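Local coordinates for serine protease pet (Escherichia coli, PDB 4OM9), which acts as a secreted autotransporter enterotoxin of enteroaggregative strains, its passenger domain being a serine protease that probably cleaves host alpha-fodrin, at residues Tyr82-Gly86 with Ser87-Thr91; Asn76-Ser79 with Ala80-Gln83; Ile353-Ala356 with Ser357-Leu361; Ile525-Thr529 with Lys530-Cys534. All coordinates share one frame; numbering follows the deposited sequence.

Contact 1: residues Tyr82-Gly86 with Ser87-Thr91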
loop_
_atom_site.group_PDB
_atom_site.type_symbol
_atom_site.label_atom_id
_atom_site.label_comp_id
_atom_site.label_asym_id
_atom_site.label_seq_id
_atom_site.Cartn_x
_atom_site.Cartn_y
_atom_site.Cartn_z
ATOM N N TYR A 82 -6.321 7.514 37.264
ATOM C CA TYR A 82 -5.206 7.978 36.446
ATOM C C TYR A 82 -5.325 7.331 35.072
ATOM O O TYR A 82 -5.209 6.120 34.935
ATOM C CB TYR A 82 -3.863 7.632 37.101
ATOM C CG TYR A 82 -3.760 8.067 38.552
ATOM C CD1 TYR A 82 -4.297 9.272 38.974
ATOM C CD2 TYR A 82 -3.135 7.263 39.500
ATOM C CE1 TYR A 82 -4.208 9.676 40.294
ATOM C CE2 TYR A 82 -3.041 7.654 40.823
ATOM C CZ TYR A 82 -3.578 8.866 41.218
ATOM O OH TYR A 82 -3.494 9.278 42.534
ATOM N N GLN A 83 -5.595 8.138 34.062
ATOM C CA GLN A 83 -5.910 7.600 32.751
ATOM C C GLN A 83 -4.892 8.019 31.709
ATOM O O GLN A 83 -4.485 9.190 31.638
ATOM C CB GLN A 83 -7.314 8.030 32.330
ATOM C CG GLN A 83 -8.335 7.662 33.370
ATOM C CD GLN A 83 -9.753 7.856 32.909
ATOM O OE1 GLN A 83 -10.002 8.254 31.767
ATOM N NE2 GLN A 83 -10.703 7.586 33.803
ATOM N N THR A 84 -4.483 7.047 30.909
ATOM C CA THR A 84 -3.574 7.283 29.811
ATOM C C THR A 84 -4.260 7.016 28.484
ATOM O O THR A 84 -4.839 5.944 28.280
ATOM C CB THR A 84 -2.334 6.399 29.910
ATOM O OG1 THR A 84 -1.550 6.805 31.027
ATOM C CG2 THR A 84 -1.489 6.505 28.637
ATOM N N TYR A 85 -4.215 8.007 27.600
ATOM C CA TYR A 85 -4.559 7.798 26.206
ATOM C C TYR A 85 -3.371 8.288 25.382
ATOM O O TYR A 85 -2.905 9.429 25.578
ATOM C CB TYR A 85 -5.832 8.537 25.812
ATOM C CG TYR A 85 -7.046 8.296 26.691
ATOM C CD1 TYR A 85 -7.224 9.003 27.876
ATOM C CD2 TYR A 85 -8.037 7.390 26.319
ATOM C CE1 TYR A 85 -8.344 8.805 28.671
ATOM C CE2 TYR A 85 -9.159 7.186 27.112
ATOM C CZ TYR A 85 -9.305 7.902 28.289
ATOM O OH TYR A 85 -10.422 7.711 29.088
ATOM N N GLY A 86 -2.880 7.435 24.481
ATOM C CA GLY A 86 -1.659 7.723 23.746
ATOM C C GLY A 86 -0.529 8.130 24.666
ATOM O O GLY A 86 -0.236 7.436 25.635
ATOM N N SER A 87 0.079 9.282 24.376
ATOM C CA SER A 87 1.202 9.797 25.153
ATOM C C SER A 87 0.760 10.754 26.231
ATOM O O SER A 87 1.559 11.547 26.700
ATOM C CB SER A 87 2.206 10.544 24.268
ATOM O OG SER A 87 2.763 9.714 23.274
ATOM N N THR A 88 -0.513 10.730 26.598
ATOM C CA THR A 88 -1.012 11.739 27.528
ATOM C C THR A 88 -1.654 11.122 28.756
ATOM O O THR A 88 -2.395 10.138 28.645
ATOM C CB THR A 88 -2.021 12.667 26.842
ATOM O OG1 THR A 88 -1.471 13.119 25.593
ATOM C CG2 THR A 88 -2.353 13.862 27.751
ATOM N N GLN A 89 -1.342 11.705 29.915
ATOM C CA GLN A 89 -1.884 11.298 31.208
ATOM C C GLN A 89 -3.014 12.213 31.654
ATOM O O GLN A 89 -2.910 13.423 31.577
ATOM C CB GLN A 89 -0.792 11.288 32.279
ATOM C CG GLN A 89 0.012 10.003 32.357
ATOM C CD GLN A 89 0.779 9.703 31.084
ATOM O OE1 GLN A 89 0.604 8.641 30.467
ATOM N NE2 GLN A 89 1.641 10.634 30.684
ATOM N N TYR A 90 -4.097 11.627 32.134
ATOM C CA TYR A 90 -5.223 12.411 32.584
ATOM C C TYR A 90 -5.606 11.985 34.004
ATOM O O TYR A 90 -5.441 10.815 34.400
ATOM C CB TYR A 90 -6.419 12.251 31.643
ATOM C CG TYR A 90 -6.161 12.659 30.213
ATOM C CD1 TYR A 90 -5.643 11.751 29.288
ATOM C CD2 TYR A 90 -6.452 13.948 29.774
ATOM C CE1 TYR A 90 -5.416 12.118 27.985
ATOM C CE2 TYR A 90 -6.225 14.329 28.459
ATOM C CZ TYR A 90 -5.704 13.420 27.573
ATOM O OH TYR A 90 -5.479 13.802 26.267
ATOM N N THR A 91 -6.115 12.941 34.768
ATOM C CA THR A 91 -6.438 12.687 36.157
ATOM C C THR A 91 -7.911 12.991 36.408
ATOM O O THR A 91 -8.401 14.045 36.003
ATOM C CB THR A 91 -5.527 13.525 37.084
ATOM O OG1 THR A 91 -4.201 12.977 37.058
ATOM C CG2 THR A 91 -6.051 13.532 38.527
#

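Contact 2: residues Asn76-Ser79 with Ala80-Gln83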
loop_
_atom_site.group_PDB
_atom_site.type_symbol
_atom_site.label_atom_id
_atom_site.label_comp_id
_atom_site.label_asym_id
_atom_site.label_seq_id
_atom_site.Cartn_x
_atom_site.Cartn_y
_atom_site.Cartn_z
ATOM N N ASN A 76 -9.688 0.471 44.092
ATOM C CA ASN A 76 -8.604 -0.098 43.302
ATOM C C ASN A 76 -7.438 0.878 43.204
ATOM O O ASN A 76 -7.638 2.096 43.271
ATOM C CB ASN A 76 -9.097 -0.477 41.902
ATOM C CG ASN A 76 -10.044 -1.666 41.914
ATOM O OD1 ASN A 76 -10.593 -2.031 42.954
ATOM N ND2 ASN A 76 -10.238 -2.278 40.750
ATOM N N LYS A 77 -6.227 0.340 43.062
ATOM C CA LYS A 77 -5.019 1.155 42.914
ATOM C C LYS A 77 -5.211 2.123 41.758
ATOM O O LYS A 77 -4.730 1.890 40.645
ATOM C CB LYS A 77 -3.789 0.270 42.690
ATOM C CG LYS A 77 -2.463 1.024 42.648
ATOM C CD LYS A 77 -2.276 1.896 43.878
ATOM C CE LYS A 77 -0.864 2.441 43.948
ATOM N NZ LYS A 77 0.129 1.342 44.061
ATOM N N SER A 78 -5.931 3.206 42.038
ATOM C CA SER A 78 -6.501 4.055 41.002
ATOM C C SER A 78 -7.312 3.226 40.015
ATOM O O SER A 78 -8.545 3.298 40.005
ATOM C CB SER A 78 -5.420 4.826 40.256
ATOM O OG SER A 78 -5.939 5.340 39.045
ATOM N N SER A 79 -6.608 2.452 39.184
ATOM C CA SER A 79 -7.184 1.723 38.052
ATOM C C SER A 79 -7.868 2.664 37.064
ATOM O O SER A 79 -7.705 2.510 35.853
ATOM C CB SER A 79 -8.176 0.657 38.521
ATOM O OG SER A 79 -9.408 1.245 38.902
ATOM N N ALA A 80 -8.630 3.631 37.581
ATOM C CA ALA A 80 -9.382 4.565 36.749
ATOM C C ALA A 80 -9.236 6.031 37.177
ATOM O O ALA A 80 -9.723 6.910 36.482
ATOM C CB ALA A 80 -10.857 4.174 36.726
ATOM N N ASN A 81 -8.573 6.299 38.299
ATOM C CA ASN A 81 -8.299 7.688 38.701
ATOM C C ASN A 81 -7.191 8.335 37.842
ATOM O O ASN A 81 -7.126 9.546 37.722
ATOM C CB ASN A 81 -7.917 7.764 40.194
ATOM C CG ASN A 81 -9.139 7.683 41.130
ATOM O OD1 ASN A 81 -9.477 8.658 41.810
ATOM N ND2 ASN A 81 -9.802 6.535 41.157
ATOM N N TYR A 82 -6.321 7.514 37.264
ATOM C CA TYR A 82 -5.206 7.978 36.446
ATOM C C TYR A 82 -5.325 7.331 35.072
ATOM O O TYR A 82 -5.209 6.120 34.935
ATOM C CB TYR A 82 -3.863 7.632 37.101
ATOM C CG TYR A 82 -3.760 8.067 38.552
ATOM C CD1 TYR A 82 -4.297 9.272 38.974
ATOM C CD2 TYR A 82 -3.135 7.263 39.500
ATOM C CE1 TYR A 82 -4.208 9.676 40.294
ATOM C CE2 TYR A 82 -3.041 7.654 40.823
ATOM C CZ TYR A 82 -3.578 8.866 41.218
ATOM O OH TYR A 82 -3.494 9.278 42.534
ATOM N N GLN A 83 -5.595 8.138 34.062
ATOM C CA GLN A 83 -5.910 7.600 32.751
ATOM C C GLN A 83 -4.892 8.019 31.709
ATOM O O GLN A 83 -4.485 9.190 31.638
ATOM C CB GLN A 83 -7.314 8.030 32.330
ATOM C CG GLN A 83 -8.335 7.662 33.370
ATOM C CD GLN A 83 -9.753 7.856 32.909
ATOM O OE1 GLN A 83 -10.002 8.254 31.767
ATOM N NE2 GLN A 83 -10.703 7.586 33.803
#

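Contact 3: residues Ile353-Ala356 with Ser357-Leu361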
loop_
_atom_site.group_PDB
_atom_site.type_symbol
_atom_site.label_atom_id
_atom_site.label_comp_id
_atom_site.label_asym_id
_atom_site.label_seq_id
_atom_site.Cartn_x
_atom_site.Cartn_y
_atom_site.Cartn_z
ATOM N N ILE A 353 -2.970 35.297 21.782
ATOM C CA ILE A 353 -2.251 35.369 23.050
ATOM C C ILE A 353 -1.372 34.138 23.027
ATOM O O ILE A 353 -1.437 33.347 22.081
ATOM C CB ILE A 353 -3.177 35.312 24.305
ATOM C CG1 ILE A 353 -3.952 33.979 24.297
ATOM C CG2 ILE A 353 -4.118 36.475 24.345
ATOM C CD1 ILE A 353 -4.894 33.756 25.498
ATOM N N LYS A 354 -0.591 33.962 24.087
ATOM C CA LYS A 354 0.150 32.730 24.292
ATOM C C LYS A 354 -0.608 31.772 25.196
ATOM O O LYS A 354 -1.207 32.183 26.198
ATOM C CB LYS A 354 1.525 33.031 24.895
ATOM C CG LYS A 354 2.464 33.777 23.963
ATOM C CD LYS A 354 3.863 33.751 24.529
ATOM C CE LYS A 354 4.854 34.503 23.642
ATOM N NZ LYS A 354 4.193 35.348 22.598
ATOM N N TYR A 355 -0.610 30.492 24.837
ATOM C CA TYR A 355 -0.988 29.483 25.811
ATOM C C TYR A 355 0.212 29.419 26.753
ATOM O O TYR A 355 1.354 29.606 26.318
ATOM C CB TYR A 355 -1.314 28.104 25.172
ATOM C CG TYR A 355 -1.957 27.188 26.188
ATOM C CD1 TYR A 355 -3.316 27.262 26.451
ATOM C CD2 TYR A 355 -1.185 26.312 26.932
ATOM C CE1 TYR A 355 -3.897 26.466 27.427
ATOM C CE2 TYR A 355 -1.736 25.519 27.893
ATOM C CZ TYR A 355 -3.098 25.592 28.145
ATOM O OH TYR A 355 -3.634 24.786 29.119
ATOM N N ALA A 356 -0.058 29.209 28.034
ATOM C CA ALA A 356 0.978 29.078 29.057
ATOM C C ALA A 356 2.110 28.137 28.642
ATOM O O ALA A 356 1.897 27.185 27.895
ATOM C CB ALA A 356 0.355 28.596 30.374
ATOM N N SER A 357 3.305 28.402 29.160
ATOM C CA SER A 357 4.511 27.734 28.682
ATOM C C SER A 357 4.923 26.532 29.527
ATOM O O SER A 357 5.824 25.785 29.148
ATOM C CB SER A 357 5.674 28.720 28.624
ATOM O OG SER A 357 6.357 28.742 29.860
ATOM N N ASN A 358 4.296 26.334 30.674
ATOM C CA ASN A 358 4.624 25.134 31.435
ATOM C C ASN A 358 3.556 24.045 31.265
ATOM O O ASN A 358 3.512 23.077 32.019
ATOM C CB ASN A 358 4.837 25.473 32.918
ATOM C CG ASN A 358 3.600 26.068 33.585
ATOM O OD1 ASN A 358 2.666 26.518 32.917
ATOM N ND2 ASN A 358 3.606 26.091 34.916
ATOM N N ASP A 359 2.712 24.208 30.255
ATOM C CA ASP A 359 1.578 23.315 30.055
ATOM C C ASP A 359 1.321 23.102 28.566
ATOM O O ASP A 359 1.553 24.004 27.759
ATOM C CB ASP A 359 0.327 23.893 30.731
ATOM C CG ASP A 359 -0.796 22.873 30.856
ATOM O OD1 ASP A 359 -0.529 21.752 31.341
ATOM O OD2 ASP A 359 -1.943 23.195 30.472
ATOM N N ALA A 360 0.839 21.920 28.201
ATOM C CA ALA A 360 0.447 21.673 26.813
ATOM C C ALA A 360 -0.917 22.242 26.502
ATOM O O ALA A 360 -1.855 22.097 27.280
ATOM C CB ALA A 360 0.453 20.169 26.496
ATOM N N LEU A 361 -1.038 22.865 25.347
ATOM C CA LEU A 361 -2.338 23.300 24.883
ATOM C C LEU A 361 -3.074 22.130 24.189
ATOM O O LEU A 361 -2.646 21.639 23.140
ATOM C CB LEU A 361 -2.173 24.505 23.953
ATOM C CG LEU A 361 -3.256 24.851 22.927
ATOM C CD1 LEU A 361 -4.639 24.893 23.557
ATOM C CD2 LEU A 361 -2.932 26.179 22.257
HETATM O O HOH W 1 -4.738 22.517 27.363
#

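Contact 4: residues Ile525-Thr529 with Lys530-Cys534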
loop_
_atom_site.group_PDB
_atom_site.type_symbol
_atom_site.label_atom_id
_atom_site.label_comp_id
_atom_site.label_asym_id
_atom_site.label_seq_id
_atom_site.Cartn_x
_atom_site.Cartn_y
_atom_site.Cartn_z
ATOM N N ILE A 525 1.636 -7.103 20.370
ATOM C CA ILE A 525 2.608 -7.985 20.985
ATOM C C ILE A 525 2.214 -8.167 22.442
ATOM O O ILE A 525 1.257 -7.561 22.906
ATOM C CB ILE A 525 4.028 -7.428 20.879
ATOM C CG1 ILE A 525 4.176 -6.174 21.752
ATOM C CG2 ILE A 525 4.385 -7.131 19.408
ATOM C CD1 ILE A 525 5.513 -5.483 21.564
ATOM N N PHE A 526 2.951 -9.004 23.154
ATOM C CA PHE A 526 2.642 -9.294 24.540
ATOM C C PHE A 526 3.355 -8.329 25.478
ATOM O O PHE A 526 2.852 -8.040 26.570
ATOM C CB PHE A 526 3.030 -10.726 24.876
ATOM C CG PHE A 526 2.514 -11.742 23.891
ATOM C CD1 PHE A 526 1.149 -11.971 23.761
ATOM C CD2 PHE A 526 3.394 -12.485 23.119
ATOM C CE1 PHE A 526 0.668 -12.899 22.869
ATOM C CE2 PHE A 526 2.924 -13.411 22.233
ATOM C CZ PHE A 526 1.555 -13.618 22.104
ATOM N N ARG A 527 4.520 -7.830 25.046
ATOM C CA ARG A 527 5.381 -6.998 25.893
ATOM C C ARG A 527 6.450 -6.291 25.049
ATOM O O ARG A 527 7.137 -6.939 24.258
ATOM C CB ARG A 527 6.035 -7.865 26.983
ATOM C CG ARG A 527 6.858 -7.098 28.014
ATOM C CD ARG A 527 7.540 -8.044 29.009
ATOM N NE ARG A 527 8.559 -8.890 28.385
ATOM C CZ ARG A 527 8.971 -10.064 28.867
ATOM N NH1 ARG A 527 8.449 -10.552 29.987
ATOM N NH2 ARG A 527 9.904 -10.755 28.228
ATOM N N THR A 528 6.600 -4.975 25.196
ATOM C CA THR A 528 7.529 -4.283 24.298
ATOM C C THR A 528 8.916 -4.144 24.923
ATOM O O THR A 528 9.894 -4.138 24.199
ATOM C CB THR A 528 6.992 -2.883 23.812
ATOM O OG1 THR A 528 8.006 -1.872 23.945
ATOM C CG2 THR A 528 5.776 -2.454 24.532
ATOM N N THR A 529 9.014 -4.090 26.251
ATOM C CA THR A 529 10.328 -4.209 26.900
ATOM C C THR A 529 10.815 -5.660 26.900
ATOM O O THR A 529 10.036 -6.597 27.108
ATOM C CB THR A 529 10.326 -3.689 28.355
ATOM O OG1 THR A 529 9.329 -4.380 29.119
ATOM C CG2 THR A 529 10.051 -2.193 28.386
ATOM N N LYS A 530 12.109 -5.838 26.680
ATOM C CA LYS A 530 12.658 -7.160 26.421
ATOM C C LYS A 530 13.070 -7.895 27.706
ATOM O O LYS A 530 13.636 -8.995 27.657
ATOM C CB LYS A 530 13.842 -7.044 25.452
ATOM C CG LYS A 530 13.471 -6.423 24.097
ATOM C CD LYS A 530 14.525 -6.714 23.034
ATOM C CE LYS A 530 14.647 -8.216 22.753
ATOM N NZ LYS A 530 15.681 -8.544 21.718
ATOM N N THR A 531 12.759 -7.300 28.853
ATOM C CA THR A 531 13.067 -7.916 30.138
ATOM C C THR A 531 11.789 -8.314 30.895
ATOM O O THR A 531 10.725 -7.737 30.680
ATOM C CB THR A 531 13.908 -6.966 31.018
ATOM O OG1 THR A 531 13.170 -6.620 32.194
ATOM C CG2 THR A 531 14.246 -5.691 30.258
ATOM N N ASN A 532 11.907 -9.311 31.767
ATOM C CA ASN A 532 10.825 -9.705 32.661
ATOM C C ASN A 532 11.224 -9.428 34.103
ATOM O O ASN A 532 12.029 -10.153 34.685
ATOM C CB ASN A 532 10.467 -11.182 32.484
ATOM C CG ASN A 532 9.275 -11.602 33.343
ATOM O OD1 ASN A 532 8.120 -11.501 32.926
ATOM N ND2 ASN A 532 9.556 -12.070 34.549
ATOM N N ASN A 533 10.649 -8.379 34.677
ATOM C CA ASN A 533 11.093 -7.851 35.964
ATOM C C ASN A 533 10.666 -8.697 37.155
ATOM O O ASN A 533 10.225 -8.179 38.175
ATOM C CB ASN A 533 10.593 -6.412 36.137
ATOM C CG ASN A 533 11.193 -5.456 35.102
ATOM O OD1 ASN A 533 11.680 -5.884 34.051
ATOM N ND2 ASN A 533 11.161 -4.160 35.401
ATOM N N CYS A 534 10.811 -10.006 37.013
ATOM C CA CYS A 534 10.637 -10.921 38.121
ATOM C C CYS A 534 11.751 -11.954 38.052
ATOM O O CYS A 534 11.982 -12.553 37.002
ATOM C CB CYS A 534 9.265 -11.585 38.077
ATOM S SG CYS A 534 8.736 -12.238 39.670
HETATM O O HOH W 2 6.663 -9.485 32.158
#

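Contact 1: residues Tyr82-Gly86 with Ser87-Thr91
Tyr90 O takes two donors from strand 82-85: Gln83 N at 2.7 Å, almost perfectly straight at 176°, and the CA-H of Tyr82 in a weaker contact. Farther along, Thr88 O accepts Tyr85 N at 3.0 Å and Thr88 N returns a bond to Tyr85 O, closing a type II' turn in which Gly86 has positive phi. On the face of the hairpin bearing Thr84 and Gln89, the two side chains run alongside each other. Thr84 OG1 donates to Gln89 OE1 at 2.9 Å, in the amide carbonyl plane and on a lone pair; the bend at chi2 (62°) turns the Gln89 amide oxygen toward the Thr84 hydroxyl. On the other face, Tyr85 and Tyr90 cross at about a right angle, Tyr85 CD1 to Tyr90 CD1 3.5 Å, with Tyr90 CD1 at the edge of the Tyr85 ring and the planes 69° apart. Tyr85 OH donates to Gln83 OE1 at 2.8 Å, whereas Tyr90 OH and Thr88 OG1 both reach the carboxylate of Glu113. Strand 82-85 is one edge strand of a five-stranded antiparallel sheet, strand 88-97 lies between it and strand 102-107, and Leu107 and Ala67 pack against the face carrying Gln83, Tyr85 and Tyr90.

Contact 2: residues Asn76-Ser79 with Ala80-Gln83
The ring of Tyr82 meets Ser78 obliquely, Ser78 CB lying 3.4 Å from Tyr82 CD2, while one face of the same ring carries Asn81 CB, 4.1 Å above the plane and displaced toward the rim. The second flat group, the amide of Gln83, bonds in its own plane: Gln83 NE2 donates to Ala80 O at 2.9 Å and 169°, the bond falling on a lone pair of the carbonyl. Ala80 O also accepts from Gln105 NE2, and Gln105 OE1 makes a weak bond with Gln83 NE2. The NE2 bond to Ala80 O, with Tyr85 OH on OE1, probably sets the rotation of the Gln83 amide.

Across the bend, Ser78 is the residue that reaches forward. With OG anti to its own N (chi1 164°), the hydroxyl turns to the start of the strand, where Tyr82 N donates to Ser78 OG at 2.8 Å in a weak, bent bond (129°); Asn81 N lies 2.9 Å from Ser78 OG. Asn81 CB comes to 3.3 Å from Ser78 OG as well, so Asn81 and Tyr82 both lie close to this hydroxyl. Ser78 O receives a weak bond from Asn81 N at 3.5 Å, and still shorter approaches within Ser78-Ala80 are doubtful in the model. Behind the bend, Asn56 ND2 bonds Ser79 O and Tyr166 packs against Ser79.

No charged group carries the contact. Across the bend the sound bonds are weak and between neutral groups; the straighter one, Gln83 NE2 to Ala80 O, is within 80-83 and probably steadies the chain as it enters strand 82-85.

Contact 3: residues Ile353-Ala356 with Ser357-Leu361
Tyr355 turns its side chain onto Leu361 and Asp359, with CG anti to the backbone N (chi1 -169°). Tyr355 CB touches Leu361 CD2 at 3.8 Å. From CG outward one face of the ring is covered by Leu361: Tyr355 CG to Leu361 CB is 3.5 Å, and that methylene stands 3.8 Å from the ring centroid, 22° off the normal, a CH-pi contact. CD1 meets Leu361 CD1 more distantly. At the ring edge, in its plane, CD2 has Asp359 O; Ala360 O approaches Tyr355 CE2 obliquely at 3.5 Å. At the tip, Tyr355 OH donates to Asp359 OD2 at 2.7 Å, arriving nearly along the C-O axis, with ring and carboxylate planes 34° apart. Tyr355 OH also accepts from a water, which donates as well to Ala360 O at 2.9 Å, and Gly338 N adds a third bond to the hydroxyl. Asp359 OD1 forms a salt bridge with Lys109, whose NZ also bonds Ala360 O, so the carboxylate is probably ionised. The carbonyl oxygens of Ala356 and Asp359 both lie within bonding distance of Thr377 OG1, whose one proton they would have to share. The arrangement is that of a corner of a parallel beta-helix: the chain leaves short strand 354-355, rounds the bend and enters strand 361-364 on another face of the coil, with Tyr355 folded into the turn.

Contact 4: residues Ile525-Thr529 with Lys530-Cys534
Arg527 packs closely on Thr531 and Asn532, whereas Thr529, Lys530 and the side chain of Thr531 form an exposed bend. On the tight side, Thr531 O sits 3.3 Å above the plane of the Arg527 guanidinium, offset toward the rim; lying over the face and not in the N-H plane, it is badly placed as an acceptor for NE. Asn532 CB presses on Arg527 NH1 at 3.3 Å, the two side chains crossing at about a right angle with guanidinium and amide planes 54° apart. The arginine chain starts extended, then bends at chi3 (66°), bringing the head round to the carbonyls of the bend, where Arg527 NE makes a weak bond to Thr529 O at 3.0 Å and 129°. A water lies at the guanidinium edge, in its plane, accepting a hydrogen bond from Arg527 NH1 at 3.0 Å and donating to Asn532 OD1 at 2.6 Å. NH2 forms a salt bridge with Asp542, and Val544 of helix 543-550 touches the arginine. On the loose side, Thr529 and Thr531 touch a neighbouring molecule in the crystal. Thus the firm charge pairing is with Asp542, while within this irregular surface bend the cationic head is held by packing combined with weak polar contacts and a bridging water.

Overall arrangement
Along the chain the order is contact 2, contact 1, contact 3, contact 4. Contacts 2 and 1 share Tyr82 and Gln83, their centres about 11 Å apart, one leading into and the other closing the hairpin of strands 82-85 and 88-97 in the protease part. Contact 3, on a corner of the beta-helix, has its centre about 19 Å from that of contact 1; Lys109 joins it to the protease part, while Lys380 and Tyr398 of beta-helix strands bond the hairpin turn. Contact 4 lies in the loop between strand 514-520 and helix 543-550, about 36 Å from contact 3 between centres; its Phe526 packs on helix 10-17. Protease and beta-helix thus meet at several separate places.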